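Local coordinates for probable sugar ABC transporter, sugar-binding protein (Streptococcus pneumoniae, PDB 2W7Y) that binds carbohydrate of the blood group A-trisaccharide type as a solute-binding protein, probably delivering the captured glycan to an ABC transporter for uptake, at residues 54-62 against 337-346; 92-100 against 113-121. All coordinates share one frame; numbering follows the deposited sequence.

Interaction 1 of 2, residues 54-62 against 337-346; sequences PVAKTMRDL and VQKVIFEKVG
Met59, a selenomethionine, and Val345 meet most intimately here: the terminal CE of Met59 sits against both methyls of Val345, 3.3 Å from CG1, and the two side chains cross at about a right angle. The bend at chi2 (-64°) turns the selenium along the interface, where Met59 SE also lies 3.9 Å from Ile341 CD1. Val55 CG1 meets the same methyl, Val345 CG1, at 3.7 Å; both methyls are held anti to their backbone nitrogens. One turn beyond Thr58, Leu62 splits its branches: CD1 meets Val340 CG1 tip to tip at 3.8 Å, while CD2 leans over Val337 CG1 and the end of Ile341. Helix 319-332 adds Met332 against Leu62 and Tyr331 against Val337, so this end is buried as well.

The side of Thr58 is different. Its methyl CG2 still belongs to the apolar layer, touching Val340, Val345 and the CB of Lys344, whose amine leads off the interface. With CG2 anti to the backbone N, Thr58 OG1 falls beside that nitrogen, where it hydrogen-bonds a water at 2.7 Å; the same water donates to Lys344 O at 3.0 Å. At this margin the methyl packs directly, while a single water bridges the polar edge.

The two helical segments run nearly antiparallel (174°), and their axes come no closer than 11.2 Å, a distance bridged by branched side chains, among which Val345 and Leu62 bury the most surface. Met59 also touches Tyr46 and Gln155 and its side chain lies about 6 Å from the bound galactose, which places this antiparallel helix packing close to the bound glycan, consistent with backing the sugar pocket of the solute-binding fold.

Interaction 2 of 2, residues 92-100 against 113-121; sequences NKVASGEFP and AAIEQKLVL
Two Schellman motifs face each other across this contact, with Val94 packed on Ala114 and Leu119 between them. In one, Gly97 at positive phi ends the helix, Glu98 N reaching back to Lys93 O; in the other Lys118 plays that part, and Leu119 N bonds to Ala114 O at 2.7 Å. Beyond the two turns, Phe99 and Leu119 come alongside each other.

Leu119 lies in the middle. Leu119 CD2 rests 3.8 Å from Val94 CG1 and also meets Glu98 O, while CD1 covers Gly97 O. Val94 straddles the opposing helix end, CG1 near Ala113 CB and CG2 3.7 Å from Ala114 CB. The Phe99 ring, swung anti to its own nitrogen (chi1 -155°), is sandwiched: Val120 CG2 sits over one face, 4.1 Å from the ring centroid in a CH-pi contact, and Pro100 CD lies over the other. Ala114 CB approaches the ring obliquely. Toward the edge, Gln117 NE2 comes 3.7 Å from Gly97 CA.

The Schellman bonds take up the N-H groups of Gly97, Glu98 and Leu119 inside their own segments, and that of Lys118 weakly; the two segments are therefore held by shape and apolar packing rather than by bonds between them.

Along the chain, interaction 2 falls between the two halves of interaction 1, which has 274 residues between its segments, against 12 for interaction 2. Their centres are 29 Å apart, and the nearest atoms about 17 Å, so neither touches the other. Interaction 1 brings helix 54-69, from early in the chain, against helix 335-343, from late in it, beside the bound glycan. Interaction 2 links the ends of helices 86-94 and 112-116 and lies next to strand 311-313, an outer strand of the 39-44 sheet. A distant closure next to the ligand thus contrasts with a local one at the sheet's margin.

Interaction 1 of 2, residues 54-62 against 337-346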
loop_
_atom_site.group_PDB
_atom_site.type_symbol
_atom_site.label_atom_id
_atom_site.label_comp_id
_atom_site.label_asym_id
_atom_site.label_seq_id
_atom_site.Cartn_x
_atom_site.Cartn_y
_atom_site.Cartn_z
ATOM N N PRO A 54 10.627 -10.412 -11.442
ATOM C CA PRO A 54 11.891 -10.860 -10.838
ATOM C C PRO A 54 11.966 -10.668 -9.322
ATOM O O PRO A 54 12.704 -11.394 -8.650
ATOM C CB PRO A 54 12.942 -9.979 -11.525
ATOM C CG PRO A 54 12.330 -9.589 -12.804
ATOM C CD PRO A 54 10.863 -9.445 -12.529
ATOM N N VAL A 55 11.212 -9.699 -8.803
ATOM C CA VAL A 55 11.166 -9.389 -7.370
ATOM C C VAL A 55 10.680 -10.585 -6.550
ATOM O O VAL A 55 11.202 -10.854 -5.464
ATOM C CB VAL A 55 10.289 -8.135 -7.085
ATOM C CG1 VAL A 55 9.993 -7.987 -5.595
ATOM C CG2 VAL A 55 10.958 -6.872 -7.628
ATOM N N ALA A 56 9.695 -11.302 -7.085
ATOM C CA ALA A 56 9.125 -12.471 -6.415
ATOM C C ALA A 56 10.181 -13.550 -6.154
ATOM O O ALA A 56 10.234 -14.120 -5.060
ATOM C CB ALA A 56 7.973 -13.035 -7.228
ATOM N N LYS A 57 11.019 -13.805 -7.158
ATOM C CA LYS A 57 12.101 -14.781 -7.076
ATOM C C LYS A 57 13.134 -14.375 -6.024
ATOM O O LYS A 57 13.608 -15.216 -5.254
ATOM C CB LYS A 57 12.768 -14.934 -8.449
ATOM C CG LYS A 57 13.278 -16.332 -8.761
ATOM C CD LYS A 57 14.672 -16.568 -8.224
ATOM C CE LYS A 57 15.044 -18.034 -8.292
ATOM N NZ LYS A 57 16.425 -18.252 -7.799
ATOM N N THR A 58 13.481 -13.086 -6.002
ATOM C CA THR A 58 14.372 -12.526 -4.988
ATOM C C THR A 58 13.821 -12.785 -3.583
ATOM O O THR A 58 14.556 -13.236 -2.701
ATOM C CB THR A 58 14.582 -11.011 -5.195
ATOM O OG1 THR A 58 15.092 -10.770 -6.513
ATOM C CG2 THR A 58 15.557 -10.448 -4.168
HETATM N N MSE A 59 12.530 -12.516 -3.394
HETATM C CA MSE A 59 11.859 -12.740 -2.113
HETATM C C MSE A 59 11.869 -14.211 -1.709
HETATM O O MSE A 59 12.178 -14.532 -0.565
HETATM C CB MSE A 59 10.416 -12.233 -2.154
HETATM C CG MSE A 59 10.269 -10.738 -2.309
HETATM SE SE MSE A 59 10.988 -9.719 -0.816
HETATM C CE MSE A 59 10.039 -8.090 -1.191
ATOM N N ARG A 60 11.528 -15.090 -2.656
ATOM C CA ARG A 60 11.546 -16.542 -2.436
ATOM C C ARG A 60 12.946 -17.061 -2.102
ATOM O O ARG A 60 13.088 -18.014 -1.331
ATOM C CB ARG A 60 10.975 -17.302 -3.643
ATOM C CG ARG A 60 9.478 -17.107 -3.868
ATOM C CD ARG A 60 8.884 -18.148 -4.823
ATOM N NE ARG A 60 9.475 -18.116 -6.162
ATOM C CZ ARG A 60 9.049 -17.353 -7.165
ATOM N NH1 ARG A 60 8.019 -16.533 -7.003
ATOM N NH2 ARG A 60 9.661 -17.410 -8.340
ATOM N N ASP A 61 13.969 -16.437 -2.685
ATOM C CA ASP A 61 15.364 -16.757 -2.356
ATOM C C ASP A 61 15.692 -16.380 -0.915
ATOM O O ASP A 61 16.384 -17.121 -0.220
ATOM C CB ASP A 61 16.337 -16.072 -3.324
ATOM C CG ASP A 61 16.369 -16.732 -4.696
ATOM O OD1 ASP A 61 15.908 -17.885 -4.823
ATOM O OD2 ASP A 61 16.863 -16.093 -5.649
ATOM N N LEU A 62 15.184 -15.228 -0.481
ATOM C CA LEU A 62 15.296 -14.770 0.905
ATOM C C LEU A 62 14.665 -15.745 1.899
ATOM O O LEU A 62 15.215 -15.979 2.971
ATOM C CB LEU A 62 14.648 -13.384 1.060
ATOM C CG LEU A 62 15.479 -12.094 1.167
ATOM C CD1 LEU A 62 16.717 -12.092 0.283
ATOM C CD2 LEU A 62 14.599 -10.874 0.875
ATOM N N VAL A 337 19.254 -8.189 5.114
ATOM C CA VAL A 337 18.064 -8.490 4.310
ATOM C C VAL A 337 17.411 -7.206 3.790
ATOM O O VAL A 337 16.965 -7.151 2.640
ATOM C CB VAL A 337 17.049 -9.373 5.088
ATOM C CG1 VAL A 337 15.729 -9.517 4.324
ATOM C CG2 VAL A 337 17.653 -10.745 5.376
ATOM N N GLN A 338 17.374 -6.176 4.634
ATOM C CA GLN A 338 16.795 -4.883 4.261
ATOM C C GLN A 338 17.569 -4.154 3.172
ATOM O O GLN A 338 16.982 -3.401 2.398
ATOM C CB GLN A 338 16.601 -3.987 5.485
ATOM C CG GLN A 338 15.133 -3.685 5.812
ATOM C CD GLN A 338 14.329 -4.929 6.077
ATOM O OE1 GLN A 338 13.122 -4.979 5.819
ATOM N NE2 GLN A 338 14.997 -5.955 6.581
ATOM N N LYS A 339 18.879 -4.384 3.113
ATOM C CA LYS A 339 19.702 -3.881 2.015
ATOM C C LYS A 339 19.276 -4.530 0.698
ATOM O O LYS A 339 19.238 -3.875 -0.341
ATOM C CB LYS A 339 21.188 -4.135 2.285
ATOM C CG LYS A 339 22.121 -3.466 1.281
ATOM C CD LYS A 339 23.574 -3.649 1.648
ATOM C CE LYS A 339 24.466 -2.863 0.697
ATOM N NZ LYS A 339 25.883 -2.864 1.148
ATOM N N VAL A 340 18.947 -5.818 0.758
ATOM C CA VAL A 340 18.394 -6.541 -0.389
ATOM C C VAL A 340 16.994 -6.019 -0.719
ATOM O O VAL A 340 16.646 -5.878 -1.890
ATOM C CB VAL A 340 18.370 -8.076 -0.152
ATOM C CG1 VAL A 340 17.760 -8.805 -1.345
ATOM C CG2 VAL A 340 19.778 -8.597 0.125
ATOM N N ILE A 341 16.208 -5.720 0.319
ATOM C CA ILE A 341 14.875 -5.127 0.153
ATOM C C ILE A 341 14.933 -3.811 -0.630
ATOM O O ILE A 341 14.067 -3.556 -1.452
ATOM C CB ILE A 341 14.122 -4.928 1.516
ATOM C CG1 ILE A 341 13.827 -6.274 2.210
ATOM C CG2 ILE A 341 12.844 -4.107 1.330
ATOM C CD1 ILE A 341 12.840 -7.203 1.488
ATOM N N PHE A 342 15.955 -2.993 -0.390
ATOM C CA PHE A 342 16.123 -1.747 -1.143
ATOM C C PHE A 342 16.766 -1.927 -2.524
ATOM O O PHE A 342 16.274 -1.379 -3.508
ATOM C CB PHE A 342 16.886 -0.694 -0.322
ATOM C CG PHE A 342 17.032 0.629 -1.025
ATOM C CD1 PHE A 342 15.928 1.448 -1.234
ATOM C CD2 PHE A 342 18.272 1.049 -1.494
ATOM C CE1 PHE A 342 16.058 2.661 -1.896
ATOM C CE2 PHE A 342 18.410 2.263 -2.153
ATOM C CZ PHE A 342 17.303 3.069 -2.357
ATOM N N GLU A 343 17.853 -2.697 -2.594
ATOM C CA GLU A 343 18.679 -2.785 -3.810
ATOM C C GLU A 343 18.180 -3.766 -4.880
ATOM O O GLU A 343 18.223 -3.452 -6.070
ATOM C CB GLU A 343 20.134 -3.110 -3.455
ATOM C CG GLU A 343 20.863 -2.018 -2.681
ATOM C CD GLU A 343 22.352 -2.284 -2.551
ATOM O OE1 GLU A 343 23.133 -1.308 -2.575
ATOM O OE2 GLU A 343 22.752 -3.464 -2.430
ATOM N N LYS A 344 17.743 -4.953 -4.460
ATOM C CA LYS A 344 17.265 -5.984 -5.387
ATOM C C LYS A 344 15.753 -5.906 -5.568
ATOM O O LYS A 344 15.252 -5.836 -6.693
ATOM C CB LYS A 344 17.675 -7.380 -4.911
ATOM C CG LYS A 344 18.951 -7.914 -5.540
ATOM C CD LYS A 344 20.196 -7.289 -4.933
ATOM C CE LYS A 344 21.425 -7.585 -5.778
ATOM N NZ LYS A 344 21.330 -6.978 -7.138
ATOM N N VAL A 345 15.038 -5.946 -4.449
ATOM C CA VAL A 345 13.627 -5.609 -4.415
ATOM C C VAL A 345 13.622 -4.092 -4.489
ATOM O O VAL A 345 14.347 -3.434 -3.750
ATOM C CB VAL A 345 12.976 -6.070 -3.085
ATOM C CG1 VAL A 345 11.486 -5.751 -3.065
ATOM C CG2 VAL A 345 13.240 -7.558 -2.834
ATOM N N GLY A 346 12.849 -3.515 -5.393
ATOM C CA GLY A 346 12.881 -2.057 -5.506
ATOM C C GLY A 346 11.880 -1.416 -4.570
ATOM O O GLY A 346 10.989 -0.711 -5.019
HETATM O O HOH W 1 14.366 -8.459 -7.726
#

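Interaction 2 of 2, residues 92-100 against 113-121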
loop_
_atom_site.group_PDB
_atom_site.type_symbol
_atom_site.label_atom_id
_atom_site.label_comp_id
_atom_site.label_asym_id
_atom_site.label_seq_id
_atom_site.Cartn_x
_atom_site.Cartn_y
_atom_site.Cartn_z
ATOM N N ASN A 92 -10.361 -17.398 6.064
ATOM C CA ASN A 92 -10.862 -18.768 6.123
ATOM C C ASN A 92 -10.392 -19.497 7.381
ATOM O O ASN A 92 -11.101 -20.353 7.905
ATOM C CB ASN A 92 -10.488 -19.560 4.865
ATOM C CG ASN A 92 -11.230 -19.080 3.620
ATOM O OD1 ASN A 92 -12.295 -18.459 3.707
ATOM N ND2 ASN A 92 -10.665 -19.371 2.451
ATOM N N LYS A 93 -9.205 -19.148 7.870
ATOM C CA LYS A 93 -8.719 -19.702 9.132
ATOM C C LYS A 93 -9.325 -19.014 10.356
ATOM O O LYS A 93 -9.660 -19.684 11.331
ATOM C CB LYS A 93 -7.187 -19.717 9.187
ATOM C CG LYS A 93 -6.562 -20.625 8.134
ATOM C CD LYS A 93 -5.258 -21.252 8.591
ATOM C CE LYS A 93 -4.735 -22.216 7.531
ATOM N NZ LYS A 93 -3.596 -23.064 8.010
ATOM N N VAL A 94 -9.483 -17.689 10.294
ATOM C CA VAL A 94 -10.135 -16.911 11.364
ATOM C C VAL A 94 -11.546 -17.434 11.665
ATOM O O VAL A 94 -11.915 -17.602 12.831
ATOM C CB VAL A 94 -10.147 -15.384 11.057
ATOM C CG1 VAL A 94 -11.003 -14.611 12.062
ATOM C CG2 VAL A 94 -8.731 -14.830 11.052
ATOM N N ALA A 95 -12.322 -17.689 10.611
ATOM C CA ALA A 95 -13.555 -18.468 10.728
ATOM C C ALA A 95 -13.158 -19.893 11.093
ATOM O O ALA A 95 -12.337 -20.500 10.410
ATOM C CB ALA A 95 -14.337 -18.443 9.423
ATOM N N SER A 96 -13.740 -20.414 12.170
ATOM C CA SER A 96 -13.316 -21.676 12.817
ATOM C C SER A 96 -12.145 -21.483 13.802
ATOM O O SER A 96 -11.514 -22.452 14.235
ATOM C CB SER A 96 -13.069 -22.826 11.815
ATOM O OG SER A 96 -11.818 -22.719 11.167
ATOM N N GLY A 97 -11.881 -20.222 14.147
ATOM C CA GLY A 97 -11.028 -19.856 15.281
ATOM C C GLY A 97 -9.549 -20.169 15.181
ATOM O O GLY A 97 -8.901 -20.453 16.191
ATOM N N GLU A 98 -9.009 -20.105 13.970
ATOM C CA GLU A 98 -7.599 -20.417 13.742
ATOM C C GLU A 98 -6.863 -19.265 13.046
ATOM O O GLU A 98 -7.446 -18.215 12.765
ATOM C CB GLU A 98 -7.470 -21.725 12.948
ATOM C CG GLU A 98 -8.007 -22.953 13.684
ATOM C CD GLU A 98 -8.125 -24.185 12.804
ATOM O OE1 GLU A 98 -8.895 -25.099 13.171
ATOM O OE2 GLU A 98 -7.454 -24.249 11.751
ATOM N N PHE A 99 -5.575 -19.460 12.789
ATOM C CA PHE A 99 -4.766 -18.475 12.086
ATOM C C PHE A 99 -3.632 -19.196 11.355
ATOM O O PHE A 99 -3.116 -20.196 11.863
ATOM C CB PHE A 99 -4.212 -17.429 13.065
ATOM C CG PHE A 99 -3.903 -16.102 12.429
ATOM C CD1 PHE A 99 -4.929 -15.212 12.103
ATOM C CD2 PHE A 99 -2.587 -15.737 12.151
ATOM C CE1 PHE A 99 -4.649 -13.986 11.510
ATOM C CE2 PHE A 99 -2.295 -14.513 11.553
ATOM C CZ PHE A 99 -3.327 -13.637 11.233
ATOM N N PRO A 100 -3.261 -18.717 10.146
ATOM C CA PRO A 100 -2.086 -19.276 9.469
ATOM C C PRO A 100 -0.844 -19.080 10.327
ATOM O O PRO A 100 -0.665 -18.005 10.909
ATOM C CB PRO A 100 -1.986 -18.445 8.180
ATOM C CG PRO A 100 -2.797 -17.215 8.439
ATOM C CD PRO A 100 -3.902 -17.659 9.344
ATOM N N ALA A 113 -11.464 -9.356 13.644
ATOM C CA ALA A 113 -11.998 -10.531 14.330
ATOM C C ALA A 113 -10.884 -11.427 14.877
ATOM O O ALA A 113 -11.056 -12.075 15.906
ATOM C CB ALA A 113 -12.905 -11.321 13.396
ATOM N N ALA A 114 -9.750 -11.465 14.178
ATOM C CA ALA A 114 -8.586 -12.228 14.621
ATOM C C ALA A 114 -7.980 -11.632 15.894
ATOM O O ALA A 114 -7.581 -12.364 16.806
ATOM C CB ALA A 114 -7.550 -12.304 13.523
ATOM N N ILE A 115 -7.925 -10.302 15.944
ATOM C CA ILE A 115 -7.429 -9.582 17.115
ATOM C C ILE A 115 -8.367 -9.739 18.324
ATOM O O ILE A 115 -7.897 -9.936 19.447
ATOM C CB ILE A 115 -7.156 -8.089 16.784
ATOM C CG1 ILE A 115 -5.954 -7.972 15.837
ATOM C CG2 ILE A 115 -6.932 -7.269 18.059
ATOM C CD1 ILE A 115 -5.938 -6.702 15.013
ATOM N N GLU A 116 -9.679 -9.676 18.086
ATOM C CA GLU A 116 -10.679 -9.833 19.156
ATOM C C GLU A 116 -10.635 -11.239 19.774
ATOM O O GLU A 116 -10.833 -11.404 20.982
ATOM C CB GLU A 116 -12.100 -9.500 18.654
ATOM C CG GLU A 116 -12.921 -10.716 18.189
ATOM C CD GLU A 116 -14.273 -10.372 17.563
ATOM O OE1 GLU A 116 -14.819 -9.280 17.845
ATOM O OE2 GLU A 116 -14.796 -11.217 16.793
ATOM N N GLN A 117 -10.372 -12.239 18.933
ATOM C CA GLN A 117 -10.306 -13.633 19.358
ATOM C C GLN A 117 -8.886 -14.016 19.768
ATOM O O GLN A 117 -8.621 -15.183 20.076
ATOM C CB GLN A 117 -10.769 -14.553 18.224
ATOM C CG GLN A 117 -12.264 -14.562 17.961
ATOM C CD GLN A 117 -12.633 -15.410 16.755
ATOM O OE1 GLN A 117 -13.276 -14.929 15.822
ATOM N NE2 GLN A 117 -12.224 -16.674 16.764
ATOM N N LYS A 118 -8.003 -13.011 19.793
ATOM C CA LYS A 118 -6.533 -13.154 19.933
ATOM C C LYS A 118 -5.905 -14.350 19.219
ATOM O O LYS A 118 -5.139 -15.124 19.807
ATOM C CB LYS A 118 -6.034 -13.035 21.387
ATOM C CG LYS A 118 -6.980 -13.484 22.460
ATOM C CD LYS A 118 -7.647 -12.302 23.139
ATOM C CE LYS A 118 -6.854 -11.830 24.348
ATOM N NZ LYS A 118 -7.702 -11.006 25.256
ATOM N N LEU A 119 -6.228 -14.463 17.937
ATOM C CA LEU A 119 -5.650 -15.464 17.048
ATOM C C LEU A 119 -4.236 -15.060 16.620
ATOM O O LEU A 119 -3.508 -15.855 16.025
ATOM C CB LEU A 119 -6.547 -15.620 15.814
ATOM C CG LEU A 119 -7.772 -16.551 15.790
ATOM C CD1 LEU A 119 -8.350 -16.871 17.161
ATOM C CD2 LEU A 119 -8.855 -15.995 14.865
ATOM N N VAL A 120 -3.863 -13.822 16.950
ATOM C CA VAL A 120 -2.620 -13.194 16.490
ATOM C C VAL A 120 -1.708 -12.859 17.672
ATOM O O VAL A 120 -2.180 -12.391 18.714
ATOM C CB VAL A 120 -2.908 -11.884 15.710
ATOM C CG1 VAL A 120 -1.692 -11.450 14.928
ATOM C CG2 VAL A 120 -4.087 -12.053 14.767
ATOM N N LEU A 121 -0.406 -13.091 17.497
ATOM C CA LEU A 121 0.588 -12.809 18.534
ATOM C C LEU A 121 0.976 -11.328 18.602
ATOM O O LEU A 121 1.146 -10.673 17.573
ATOM C CB LEU A 121 1.839 -13.676 18.327
ATOM C CG LEU A 121 3.021 -13.519 19.287
ATOM C CD1 LEU A 121 2.670 -13.989 20.702
ATOM C CD2 LEU A 121 4.222 -14.277 18.763
#